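Local coordinates for protein N-acetylglucosamine-specific lectin (Saxidomus purpuratus, PDB 6A7T) that binds N-acetylglucosamine through a C-type lectin domain whose sugar recognition does not depend on calcium, at residues A60-V65 / G148-E153; Y100-G105 / G123-L128; N111-N116 / W135-H140. All blocks are in the same frame, centred on the assembly; numbering follows the deposited sequence.

Contact 1: residues A60-V65 / G148-E153; sequences AALVTV and GPSICE. With CA (calcium ion), chain C.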
# COMPACT_ATOMS: atom_id res chain seq x y z
N ALA A 60 11.98 9.95 -5.13
CA ALA A 60 11.90 8.67 -4.46
C ALA A 60 13.16 8.51 -3.60
O ALA A 60 13.89 9.44 -3.37
CB ALA A 60 11.81 7.61 -5.54
N ALA A 61 13.37 7.30 -3.14
CA ALA A 61 14.56 6.93 -2.36
C ALA A 61 14.79 5.45 -2.51
O ALA A 61 13.88 4.73 -2.84
CB ALA A 61 14.35 7.28 -0.90
N LEU A 62 16.03 5.00 -2.28
CA LEU A 62 16.25 3.55 -2.27
C LEU A 62 15.27 2.91 -1.26
O LEU A 62 14.99 3.45 -0.18
CB LEU A 62 17.71 3.27 -1.90
CG LEU A 62 18.76 3.47 -2.98
CD1 LEU A 62 20.15 3.47 -2.36
CD2 LEU A 62 18.62 2.41 -4.05
N VAL A 63 14.72 1.74 -1.66
CA VAL A 63 13.68 1.06 -0.93
C VAL A 63 14.10 0.74 0.50
O VAL A 63 15.20 0.35 0.75
CB VAL A 63 13.25 -0.22 -1.67
CG1 VAL A 63 14.37 -1.24 -1.72
CG2 VAL A 63 11.97 -0.78 -1.08
N THR A 64 13.17 0.93 1.43
CA THR A 64 13.35 0.52 2.83
C THR A 64 12.28 -0.54 3.11
O THR A 64 11.23 -0.46 2.56
CB THR A 64 13.23 1.74 3.75
OG1 THR A 64 11.93 2.26 3.54
CG2 THR A 64 14.29 2.75 3.40
N VAL A 65 12.66 -1.60 3.85
CA VAL A 65 11.84 -2.84 3.93
C VAL A 65 11.42 -3.06 5.38
O VAL A 65 12.18 -3.65 6.16
CB VAL A 65 12.57 -4.06 3.34
CG1 VAL A 65 11.62 -5.26 3.25
CG2 VAL A 65 13.18 -3.75 1.98
N GLY A 148 25.56 -1.95 -9.58
CA GLY A 148 24.49 -2.88 -9.76
C GLY A 148 23.16 -2.15 -9.95
O GLY A 148 23.10 -0.92 -9.80
N PRO A 149 22.09 -2.91 -10.23
CA PRO A 149 20.74 -2.34 -10.36
C PRO A 149 20.31 -1.95 -8.94
O PRO A 149 20.95 -2.31 -7.96
CB PRO A 149 19.94 -3.50 -11.01
CG PRO A 149 20.56 -4.70 -10.39
CD PRO A 149 22.05 -4.38 -10.31
N SER A 150 19.16 -1.32 -8.85
CA SER A 150 18.69 -0.80 -7.54
C SER A 150 17.17 -0.73 -7.56
O SER A 150 16.56 -0.89 -8.62
CB SER A 150 19.30 0.55 -7.24
OG SER A 150 18.94 1.56 -8.18
N ILE A 151 16.61 -0.54 -6.38
CA ILE A 151 15.14 -0.48 -6.19
C ILE A 151 14.78 0.84 -5.51
O ILE A 151 15.25 1.11 -4.41
CB ILE A 151 14.60 -1.68 -5.40
CG1 ILE A 151 15.04 -3.00 -6.03
CG2 ILE A 151 13.09 -1.61 -5.30
CD1 ILE A 151 14.96 -4.21 -5.15
N CYS A 152 13.98 1.66 -6.20
CA CYS A 152 13.52 2.95 -5.64
C CYS A 152 12.08 2.78 -5.14
O CYS A 152 11.33 1.97 -5.69
CB CYS A 152 13.49 4.09 -6.63
SG CYS A 152 15.05 4.39 -7.49
N GLU A 153 11.75 3.46 -4.04
CA GLU A 153 10.41 3.46 -3.45
C GLU A 153 9.94 4.91 -3.32
O GLU A 153 10.68 5.73 -2.84
CB GLU A 153 10.45 2.72 -2.12
CG GLU A 153 9.09 2.63 -1.41
CD GLU A 153 9.10 1.99 -0.03
OE1 GLU A 153 10.19 1.82 0.60
OE2 GLU A 153 7.99 1.72 0.45
CA CA C . 9.05 0.52 2.47
O HOH W 1 6.65 0.59 3.10
O HOH W 2 8.88 2.87 3.26
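Glu153 and Thr64 share a calcium ion in this contact, while Val63 and Ile151 pack on its buried flank. A short antiparallel pairing of the C-type lectin fold brings the two segments together. Ala61 and Glu153 form its hydrogen-bonded pair, the bond from Glu153 N to Ala61 O being short and straight (2.8 Å, 171°); beyond the non-hydrogen-bonded pair Leu62 and Cys152, Val63 N gives a bond of 2.9 Å to Ile151 O. The tight side is apolar. Val63 and Ile151 lie alongside each other and point the same way, CG1 of Val63 resting 3.7 Å from CB of Ile151, and the tip of Leu62 bends back so that CD2 reaches CB of Ser150. The calcium side is the polar, solvent-reached one, held by ligation rather than by apolar packing. With CG anti to the backbone N (chi1 -179°), the Glu153 chain runs out extended, crosses Val63 and Thr64 at about a right angle and chelates the metal through OE1 (2.5 Å) and OE2 (2.6 Å). Thr64 adds its carbonyl O at 2.4 Å, and two waters fill further positions. OE1 also accepts Thr64 N, 3.2 Å away and nearly along its C-O axis, which helps fix the carboxylate's rotation; OE2 has Ser37 as a second partner. Glu66 and Glu70 complete the site, so three carboxylates probably offset the ion's charge. Cys152 is tied to Cys55 of helix 48-57, which also covers Leu62; helix 68-78 packs on Val63, and strand 86-94 lies against Val63 and Ile151.

Contact 2: residues Y100-G105 / G123-L128; sequences YRWIDG and GCMDYL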
# COMPACT_ATOMS: atom_id res chain seq x y z
N TYR A 100 23.47 -1.20 11.20
CA TYR A 100 22.74 -0.95 9.98
C TYR A 100 21.38 -0.29 10.29
O TYR A 100 20.59 -0.69 11.17
CB TYR A 100 22.67 -2.24 9.13
CG TYR A 100 23.99 -2.67 8.56
CD1 TYR A 100 24.45 -2.19 7.35
CD2 TYR A 100 24.81 -3.57 9.24
CE1 TYR A 100 25.67 -2.55 6.82
CE2 TYR A 100 26.04 -3.94 8.73
CZ TYR A 100 26.51 -3.40 7.54
OH TYR A 100 27.72 -3.66 7.00
N ARG A 101 21.05 0.74 9.50
CA ARG A 101 19.81 1.48 9.55
C ARG A 101 19.31 1.72 8.11
O ARG A 101 20.09 1.77 7.17
CB ARG A 101 20.02 2.85 10.22
CG ARG A 101 20.62 2.80 11.63
CD ARG A 101 19.68 2.22 12.65
NE ARG A 101 18.59 3.13 13.00
CZ ARG A 101 18.14 3.34 14.24
NH1 ARG A 101 18.59 2.59 15.23
NH2 ARG A 101 17.26 4.31 14.47
N TRP A 102 18.01 1.88 7.99
CA TRP A 102 17.44 2.35 6.74
C TRP A 102 17.87 3.79 6.51
O TRP A 102 18.16 4.50 7.45
CB TRP A 102 15.92 2.22 6.73
CG TRP A 102 15.46 0.80 6.86
CD1 TRP A 102 14.68 0.28 7.85
CD2 TRP A 102 15.74 -0.28 5.96
NE1 TRP A 102 14.46 -1.06 7.65
CE2 TRP A 102 15.12 -1.43 6.51
CE3 TRP A 102 16.49 -0.40 4.78
CZ2 TRP A 102 15.19 -2.67 5.88
CZ3 TRP A 102 16.60 -1.63 4.19
CH2 TRP A 102 15.97 -2.76 4.75
N ILE A 103 17.87 4.21 5.25
CA ILE A 103 18.44 5.53 4.93
C ILE A 103 17.57 6.69 5.41
O ILE A 103 18.08 7.81 5.45
CB ILE A 103 18.74 5.66 3.43
CG1 ILE A 103 17.48 5.42 2.61
CG2 ILE A 103 19.94 4.80 3.05
CD1 ILE A 103 17.61 5.92 1.18
N ASP A 104 16.32 6.46 5.81
CA ASP A 104 15.55 7.48 6.54
C ASP A 104 15.95 7.58 8.02
O ASP A 104 15.29 8.35 8.79
CB ASP A 104 14.04 7.25 6.50
CG ASP A 104 13.56 5.92 7.05
OD1 ASP A 104 14.36 5.14 7.57
OD2 ASP A 104 12.34 5.67 6.93
N GLY A 105 16.94 6.80 8.44
CA GLY A 105 17.47 6.78 9.80
C GLY A 105 16.86 5.71 10.71
O GLY A 105 17.40 5.47 11.84
N GLY A 123 29.11 -1.24 5.86
CA GLY A 123 28.72 -1.52 4.49
C GLY A 123 27.41 -0.89 4.06
O GLY A 123 26.76 -0.13 4.79
N CYS A 124 27.01 -1.25 2.83
CA CYS A 124 25.68 -0.92 2.32
C CYS A 124 24.96 -2.21 1.95
O CYS A 124 25.62 -3.21 1.74
CB CYS A 124 25.79 -0.00 1.11
SG CYS A 124 26.56 1.57 1.55
N MET A 125 23.63 -2.15 1.88
CA MET A 125 22.84 -3.37 1.76
C MET A 125 22.32 -3.58 0.34
O MET A 125 21.98 -2.64 -0.39
CB MET A 125 21.68 -3.38 2.74
CG MET A 125 22.11 -3.25 4.23
SD MET A 125 20.83 -2.96 5.39
CE MET A 125 19.84 -4.43 5.13
N ASP A 126 22.20 -4.86 0.03
CA ASP A 126 21.53 -5.35 -1.18
C ASP A 126 20.60 -6.51 -0.83
O ASP A 126 20.64 -7.04 0.26
CB ASP A 126 22.55 -5.69 -2.26
CG ASP A 126 23.53 -6.81 -1.97
OD1 ASP A 126 23.25 -7.60 -1.08
OD2 ASP A 126 24.52 -6.88 -2.73
N TYR A 127 19.70 -6.85 -1.77
CA TYR A 127 19.17 -8.23 -1.91
C TYR A 127 20.21 -8.95 -2.75
O TYR A 127 20.60 -8.44 -3.78
CB TYR A 127 17.81 -8.25 -2.62
CG TYR A 127 16.64 -8.03 -1.71
CD1 TYR A 127 15.97 -9.06 -1.06
CD2 TYR A 127 16.17 -6.73 -1.49
CE1 TYR A 127 14.89 -8.83 -0.23
CE2 TYR A 127 15.13 -6.48 -0.61
CZ TYR A 127 14.47 -7.52 0.02
OH TYR A 127 13.44 -7.27 0.89
N LEU A 128 20.57 -10.17 -2.35
CA LEU A 128 21.52 -10.97 -3.09
C LEU A 128 20.94 -12.37 -3.28
O LEU A 128 20.25 -12.85 -2.37
CB LEU A 128 22.79 -11.08 -2.23
CG LEU A 128 23.90 -12.00 -2.73
CD1 LEU A 128 24.49 -11.57 -4.07
CD2 LEU A 128 24.99 -12.15 -1.68
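Tyr100 presents the edge of its ring to Gly123 and Met125 lays its thioether near both Tyr100 and Trp102, within the antiparallel sheet of the C-type lectin fold that holds strands 99-102 and 124-130. These two strands are not neighbours there: strand 86-94 runs between them, their short axes pass 8.6 Å apart, and side chains make the contact. Tyr100 and Trp102 leave their strand in different directions. The side chain of Tyr100 sets out toward segment 123-128, and with CG beside the backbone N and anti to the carbonyl carbon (chi1 -69°) the ring reaches along Gly123. CE1 comes 3.3 Å from Gly123 O, which lies close to the ring plane. Trp102 starts out away from the other strand, yet the far end of its indole swings back, and CH2 comes to 4.2 Å from Met125 CE. Met125 fills the space between the two aromatics. Its chain runs out through CG and then bends at chi3 (61°), turning the methyl toward Trp102 while CG stays 4.0 Å from Tyr100 CD1. SD is 5.2 Å from the centroid of the Tyr100 ring and equally far from that of the Trp102 six-membered ring, oblique to both, so one sulfur makes two Met-aromatic contacts. All five touching residues are buried. Trp113 and Trp93 meet Tyr100 edge-to-face, Trp137 does the same to Trp102, and Trp113 and Trp137 also touch Met125. The buried phenol is satisfied mainly by Ala120 O; across the contact Gly123 N gives Tyr100 OH a weak, bent hydrogen bond of 3.0 Å, with 129° at the hydrogen.

Contact 3: residues N111-N116 / W135-H140; sequences NGWGPN and WQWNDH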
# COMPACT_ATOMS: atom_id res chain seq x y z
N ASN A 111 13.82 -8.75 10.18
CA ASN A 111 15.11 -9.41 9.89
C ASN A 111 15.05 -10.15 8.54
O ASN A 111 14.70 -11.30 8.45
CB ASN A 111 15.58 -10.34 11.02
CG ASN A 111 16.97 -10.91 10.77
OD1 ASN A 111 17.63 -10.60 9.78
ND2 ASN A 111 17.44 -11.76 11.67
N GLY A 112 15.43 -9.45 7.47
CA GLY A 112 15.55 -10.05 6.15
C GLY A 112 16.96 -10.38 5.76
O GLY A 112 17.23 -10.59 4.59
N TRP A 113 17.91 -10.42 6.71
CA TRP A 113 19.27 -10.73 6.38
C TRP A 113 19.39 -12.19 5.94
O TRP A 113 18.67 -13.00 6.48
CB TRP A 113 20.18 -10.51 7.58
CG TRP A 113 20.34 -9.06 7.95
CD1 TRP A 113 19.70 -8.38 8.93
CD2 TRP A 113 21.20 -8.12 7.29
NE1 TRP A 113 20.15 -7.09 8.97
CE2 TRP A 113 21.11 -6.93 8.03
CE3 TRP A 113 22.17 -8.24 6.30
CZ2 TRP A 113 21.85 -5.80 7.68
CZ3 TRP A 113 22.91 -7.13 5.96
CH2 TRP A 113 22.78 -5.94 6.69
N GLY A 114 20.34 -12.46 5.04
CA GLY A 114 20.71 -13.82 4.68
C GLY A 114 21.48 -14.44 5.83
O GLY A 114 21.91 -13.76 6.76
N PRO A 115 21.68 -15.78 5.82
CA PRO A 115 22.31 -16.41 6.97
C PRO A 115 23.70 -15.80 7.24
O PRO A 115 24.45 -15.61 6.33
CB PRO A 115 22.41 -17.88 6.52
CG PRO A 115 21.44 -18.05 5.36
CD PRO A 115 21.30 -16.68 4.72
N ASN A 116 24.02 -15.55 8.51
CA ASN A 116 25.35 -15.11 8.96
C ASN A 116 25.73 -13.76 8.31
O ASN A 116 26.91 -13.57 7.92
CB ASN A 116 26.39 -16.18 8.70
CG ASN A 116 25.94 -17.50 9.30
OD1 ASN A 116 25.58 -17.56 10.48
ND2 ASN A 116 25.89 -18.53 8.48
N TRP A 135 17.80 -14.43 -2.26
CA TRP A 135 17.06 -13.20 -2.31
C TRP A 135 16.78 -12.68 -0.89
O TRP A 135 15.68 -12.47 -0.46
CB TRP A 135 15.81 -13.32 -3.19
CG TRP A 135 16.13 -13.45 -4.65
CD1 TRP A 135 15.74 -14.48 -5.47
CD2 TRP A 135 16.94 -12.58 -5.45
NE1 TRP A 135 16.20 -14.26 -6.73
CE2 TRP A 135 16.96 -13.13 -6.75
CE3 TRP A 135 17.63 -11.38 -5.22
CZ2 TRP A 135 17.61 -12.50 -7.81
CZ3 TRP A 135 18.31 -10.79 -6.26
CH2 TRP A 135 18.34 -11.37 -7.53
N GLN A 136 17.89 -12.48 -0.16
CA GLN A 136 17.89 -11.95 1.20
C GLN A 136 18.98 -10.88 1.25
O GLN A 136 19.83 -10.76 0.33
CB GLN A 136 18.13 -13.08 2.20
CG GLN A 136 16.97 -14.05 2.32
CD GLN A 136 17.40 -15.30 3.05
OE1 GLN A 136 18.33 -16.00 2.67
NE2 GLN A 136 16.74 -15.52 4.15
N TRP A 137 19.05 -10.17 2.37
CA TRP A 137 19.98 -9.03 2.42
C TRP A 137 21.43 -9.47 2.69
O TRP A 137 21.66 -10.44 3.42
CB TRP A 137 19.54 -7.99 3.46
CG TRP A 137 18.12 -7.61 3.46
CD1 TRP A 137 17.26 -7.54 2.40
CD2 TRP A 137 17.39 -7.14 4.59
NE1 TRP A 137 16.05 -7.14 2.81
CE2 TRP A 137 16.09 -6.89 4.16
CE3 TRP A 137 17.69 -6.97 5.95
CZ2 TRP A 137 15.08 -6.45 5.00
CZ3 TRP A 137 16.68 -6.59 6.79
CH2 TRP A 137 15.42 -6.27 6.33
N ASN A 138 22.41 -8.80 2.04
CA ASN A 138 23.84 -8.98 2.24
C ASN A 138 24.47 -7.58 2.40
O ASN A 138 23.91 -6.58 1.88
CB ASN A 138 24.54 -9.61 1.04
CG ASN A 138 25.97 -9.94 1.32
OD1 ASN A 138 26.25 -10.40 2.42
ND2 ASN A 138 26.87 -9.69 0.37
N ASP A 139 25.56 -7.51 3.15
CA ASP A 139 26.34 -6.27 3.37
C ASP A 139 27.56 -6.28 2.46
O ASP A 139 28.35 -7.24 2.47
CB ASP A 139 26.79 -6.17 4.83
CG ASP A 139 27.63 -7.37 5.28
OD1 ASP A 139 27.07 -8.48 5.28
OD2 ASP A 139 28.85 -7.19 5.50
N HIS A 140 27.78 -5.20 1.70
CA HIS A 140 28.87 -5.05 0.80
C HIS A 140 29.65 -3.80 1.26
O HIS A 140 29.05 -2.76 1.51
CB HIS A 140 28.42 -4.88 -0.66
CG HIS A 140 29.53 -4.82 -1.65
ND1 HIS A 140 30.28 -5.95 -1.98
CD2 HIS A 140 30.00 -3.83 -2.46
CE1 HIS A 140 31.15 -5.64 -2.92
NE2 HIS A 140 31.03 -4.34 -3.21
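Trp113 and Trp137 meet in a T-shaped stack where the long loop of the C-type lectin domain, between strands 99-102 and 124-130, docks on edge strand 136-140. Two backbone hydrogen bonds make a single bridge at these tryptophans: Trp137 N gives to Gly112 O and Gly114 N to Trp137 O, both at 2.9 Å. Within the loop, Asn111 OD1 accepts Trp113 N in an Asx turn. In the aromatic contacts, the Trp137 edge points at the face of Trp113, the planes at 79° and CE3 standing 3.7 Å above the Trp113 ring. One face of Trp137 is covered by Gly112: its CA lies over the six-membered ring, 3.5 Å from the centroid and 2° off the normal, a CH-pi contact almost directly above the ring centre. Polar side chains make up the third group. Gln136, extended beyond CG, sets CB against Gly112 O and brings OE1 beside Pro115 CD, while OE1 is held by Val134 N. Asn138 and His140 contribute to the N-acetylglucosamine site, in which no sugar is bound here; Asn138 OD1 accepts from Arg117, another sugar-binding residue. Asp139, of the second calcium site, also unoccupied, is held by Gln141, Asp119 and Ala120, and its backbone N lies at the Trp113 edge, 3.9 Å from CZ3.

In the fold
All three contacts belong to one C-type lectin domain. Contact 1 pairs strand 61-62 with the last strand, 148-154, and spans the other two along the chain; the segments of contacts 2 and 3 alternate between its ends. Centres lie about 10 Å apart for contacts 1 and 2 and for 2 and 3, and about 16 Å for 1 and 3. Contacts 2 and 3 share a sheet in which strands 124-130 and 136-140 are neighbours, and Met125 packs on Trp137. Val65 touches both Trp102 and Trp137, so packing through this residue, next to the calcium ligand Thr64, links contact 1 to the aromatic residues of contacts 2 and 3.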